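PDB 5FJZ: coatomer subunit delta, which forms part of the coatomer (COPI) coat that is probably essential for retrograde Golgi-to-ER transport of dilysine-tagged proteins, and interacts with DSL1. Local coordinates for residues 17-22 against 237-242. Sequence-based numbering, arbitrary orientation.
Sequences ISIKEV and TGMAIQ
The carboxylate of E21 receives T237 through both of its oxygens. OE1 takes the backbone N-H of T237 on its syn lone pair (N to OE1 3.1 Å, with a moderately bent N-H...O angle of 144°), while OE2 accepts the hydroxyl in a very short bond, 2.5 Å from OG1 of T237. A chi1 of 57° sets the T237 hydroxyl beside its own backbone N, where both face the one carboxylate, and the E21 chain reaches them extended beyond CG. OE2 also accepts the indole NE1 of W109, and S235 OG bonds to the T237 hydroxyl. With an alanine here in place of E21 the carboxylate is gone, which would probably leave the T237 amide and the W109 indole without their acceptor, and the T237 hydroxyl with S235 alone of the partners named.

Two residues along, I19 and M239 lie crosswise. I19 CG2 packs 3.7 Å from M239 CG, whereas CD1 reaches over the backbone, 3.8 Å from A240 CA. Two turns of M239 (chi2 56°, chi3 65°) lead its thioether away from strand 15-27. I17 and I241 reach toward each other, CD1 and CG2 of I17 both lying against CG1 of I241, at 3.9 and 4.0 Å.

Segments 17-22 and 237-242 run antiparallel at side-chain distance, with no backbone hydrogen bonds between them. In this mu-homology domain strand 15-27 is paired with strands 33-46 and 257-269 of the large mixed sheet; I19 and E21 face the loop leading into strand 241-246 of a small three-stranded antiparallel sheet, and I17 meets its first residue, I241. W109 of strand 104-113 touches I19, T237 and M239, and L42 of strand 33-46 meets I241.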
ATOM      1  N   ILE A  17     -13.280  -8.228 -24.830  1.00 18.02           N
ATOM      2  CA  ILE A  17     -12.067  -7.451 -24.743  1.00 16.63           C
ATOM      3  C   ILE A  17     -12.373  -6.119 -24.069  1.00 17.48           C
ATOM      4  O   ILE A  17     -13.337  -5.445 -24.441  1.00 20.68           O
ATOM      5  CB  ILE A  17     -11.460  -7.218 -26.164  1.00 17.73           C
ATOM      6  CG1 ILE A  17     -10.990  -8.547 -26.785  1.00 23.64           C
ATOM      7  CG2 ILE A  17     -10.349  -6.201 -26.081  1.00 16.74           C
ATOM      8  CD1 ILE A  17     -10.852  -8.456 -28.281  1.00 23.81           C
ATOM      9  N   SER A  18     -11.589  -5.758 -23.038  1.00 17.75           N
ATOM     10  CA  SER A  18     -11.787  -4.530 -22.301  0.50 20.30           C
ATOM     11  C   SER A  18     -10.572  -3.652 -22.497  1.00 20.50           C
ATOM     12  O   SER A  18      -9.445  -4.066 -22.238  1.00 22.26           O
ATOM     13  CB  SER A  18     -12.012  -4.819 -20.823  0.50 23.72           C
ATOM     14  OG  SER A  18     -12.209  -3.609 -20.136  0.50 31.58           O
ATOM     15  N   ILE A  19     -10.792  -2.397 -22.966  1.00 17.18           N
ATOM     16  CA  ILE A  19      -9.711  -1.479 -23.108  1.00 19.19           C
ATOM     17  C   ILE A  19      -9.913  -0.389 -22.062  1.00 22.14           C
ATOM     18  O   ILE A  19     -10.921   0.398 -22.139  1.00 23.41           O
ATOM     19  CB  ILE A  19      -9.719  -0.877 -24.527  1.00 20.75           C
ATOM     20  CG1 ILE A  19      -9.566  -1.985 -25.582  1.00 22.22           C
ATOM     21  CG2 ILE A  19      -8.615   0.150 -24.709  1.00 20.58           C
ATOM     22  CD1 ILE A  19      -9.813  -1.526 -27.021  1.00 21.62           C
ATOM     23  N   LYS A  20      -9.046  -0.384 -21.054  1.00 18.21           N
ATOM     24  CA  LYS A  20      -9.295   0.458 -19.860  1.00 18.51           C
ATOM     25  C   LYS A  20      -8.232   1.485 -19.728  1.00 18.18           C
ATOM     26  O   LYS A  20      -7.040   1.137 -19.738  1.00 20.61           O
ATOM     27  CB  LYS A  20      -9.320  -0.445 -18.628  1.00 17.03           C
ATOM     28  CG  LYS A  20     -10.514  -1.378 -18.542  1.00 24.30           C
ATOM     29  CD  LYS A  20     -10.397  -2.322 -17.315  1.00 27.70           C
ATOM     30  CE  LYS A  20     -11.763  -2.796 -16.885  1.00 37.42           C
ATOM     31  NZ  LYS A  20     -11.685  -4.024 -16.025  1.00 40.06           N
ATOM     32  N   GLU A  21      -8.594   2.761 -19.702  1.00 15.03           N
ATOM     33  CA  GLU A  21      -7.638   3.866 -19.503  1.00 17.38           C
ATOM     34  C   GLU A  21      -7.926   4.667 -18.267  1.00 16.50           C
ATOM     35  O   GLU A  21      -9.120   4.861 -17.854  1.00 16.23           O
ATOM     36  CB  GLU A  21      -7.509   4.768 -20.744  1.00 19.20           C
ATOM     37  CG  GLU A  21      -6.937   3.941 -21.876  1.00 23.50           C
ATOM     38  CD  GLU A  21      -6.800   4.639 -23.199  1.00 27.92           C
ATOM     39  OE1 GLU A  21      -7.578   5.606 -23.437  1.00 31.47           O
ATOM     40  OE2 GLU A  21      -5.889   4.253 -23.972  1.00 27.66           O
ATOM     41  N   VAL A  22      -6.865   5.009 -17.560  1.00 16.10           N
ATOM     42  CA  VAL A  22      -6.926   5.805 -16.324  1.00 15.41           C
ATOM     43  C   VAL A  22      -6.060   7.043 -16.448  1.00 16.07           C
ATOM     44  O   VAL A  22      -4.959   6.976 -16.927  1.00 15.03           O
ATOM     45  CB  VAL A  22      -6.387   4.986 -15.136  1.00 16.51           C
ATOM     46  CG1 VAL A  22      -6.347   5.798 -13.860  1.00 17.99           C
ATOM     47  CG2 VAL A  22      -7.203   3.744 -14.946  1.00 15.82           C
ATOM     48  N   THR A 237      -7.297   7.139 -26.107  1.00 21.61           N
ATOM     49  CA  THR A 237      -6.045   7.408 -26.870  1.00 22.00           C
ATOM     50  C   THR A 237      -6.169   6.807 -28.276  1.00 21.41           C
ATOM     51  O   THR A 237      -5.214   6.850 -29.033  1.00 23.66           O
ATOM     52  CB  THR A 237      -4.839   6.809 -26.193  1.00 22.78           C
ATOM     53  OG1 THR A 237      -5.090   5.405 -26.039  1.00 18.63           O
ATOM     54  CG2 THR A 237      -4.596   7.489 -24.856  1.00 24.03           C
ATOM     55  N   GLY A 238      -7.308   6.211 -28.606  1.00 19.47           N
ATOM     56  CA  GLY A 238      -7.461   5.536 -29.926  1.00 21.96           C
ATOM     57  C   GLY A 238      -7.247   4.043 -30.000  1.00 21.81           C
ATOM     58  O   GLY A 238      -7.251   3.488 -31.076  1.00 23.07           O
ATOM     59  N   MET A 239      -6.993   3.351 -28.870  1.00 21.90           N
ATOM     60  CA  MET A 239      -6.871   1.915 -28.914  1.00 21.37           C
ATOM     61  C   MET A 239      -8.198   1.243 -29.277  1.00 20.92           C
ATOM     62  O   MET A 239      -9.262   1.626 -28.800  1.00 18.62           O
ATOM     63  CB  MET A 239      -6.317   1.425 -27.516  1.00 22.93           C
ATOM     64  CG  MET A 239      -6.017  -0.110 -27.326  1.00 24.61           C
ATOM     65  SD  MET A 239      -4.892  -0.940 -28.473  1.00 30.03           S
ATOM     66  CE  MET A 239      -3.349  -0.097 -28.125  1.00 22.35           C
ATOM     67  N   ALA A 240      -8.101   0.219 -30.119  1.00 17.43           N
ATOM     68  CA  ALA A 240      -9.288  -0.460 -30.646  1.00 19.86           C
ATOM     69  C   ALA A 240      -8.837  -1.778 -31.322  1.00 18.00           C
ATOM     70  O   ALA A 240      -7.684  -1.996 -31.582  1.00 21.20           O
ATOM     71  CB  ALA A 240      -9.978   0.442 -31.664  1.00 21.06           C
ATOM     72  N   ILE A 241      -9.815  -2.653 -31.572  1.00 21.87           N
ATOM     73  CA  ILE A 241      -9.609  -3.958 -32.109  1.00 23.32           C
ATOM     74  C   ILE A 241     -10.164  -3.977 -33.546  1.00 26.06           C
ATOM     75  O   ILE A 241     -11.259  -3.471 -33.812  1.00 23.02           O
ATOM     76  CB  ILE A 241     -10.394  -4.986 -31.299  1.00 24.06           C
ATOM     77  CG1 ILE A 241      -9.939  -4.963 -29.838  1.00 24.27           C
ATOM     78  CG2 ILE A 241     -10.236  -6.403 -31.890  1.00 24.33           C
ATOM     79  CD1 ILE A 241      -8.475  -5.226 -29.610  1.00 26.02           C
ATOM     80  N   GLN A 242      -9.407  -4.604 -34.413  1.00 26.04           N
ATOM     81  CA  GLN A 242      -9.824  -4.785 -35.834  1.00 27.16           C
ATOM     82  C   GLN A 242     -10.542  -6.094 -36.042  1.00 24.35           C
ATOM     83  O   GLN A 242     -11.586  -6.172 -36.665  1.00 20.90           O
ATOM     84  CB  GLN A 242      -8.536  -4.860 -36.582  1.00 29.49           C
ATOM     85  CG  GLN A 242      -8.660  -5.228 -38.004  1.00 35.99           C
ATOM     86  CD  GLN A 242      -7.887  -4.138 -38.692  1.00 34.66           C
ATOM     87  OE1 GLN A 242      -6.761  -4.337 -39.128  1.00 46.30           O
ATOM     88  NE2 GLN A 242      -8.458  -2.884 -38.661  1.00 35.11           N
TER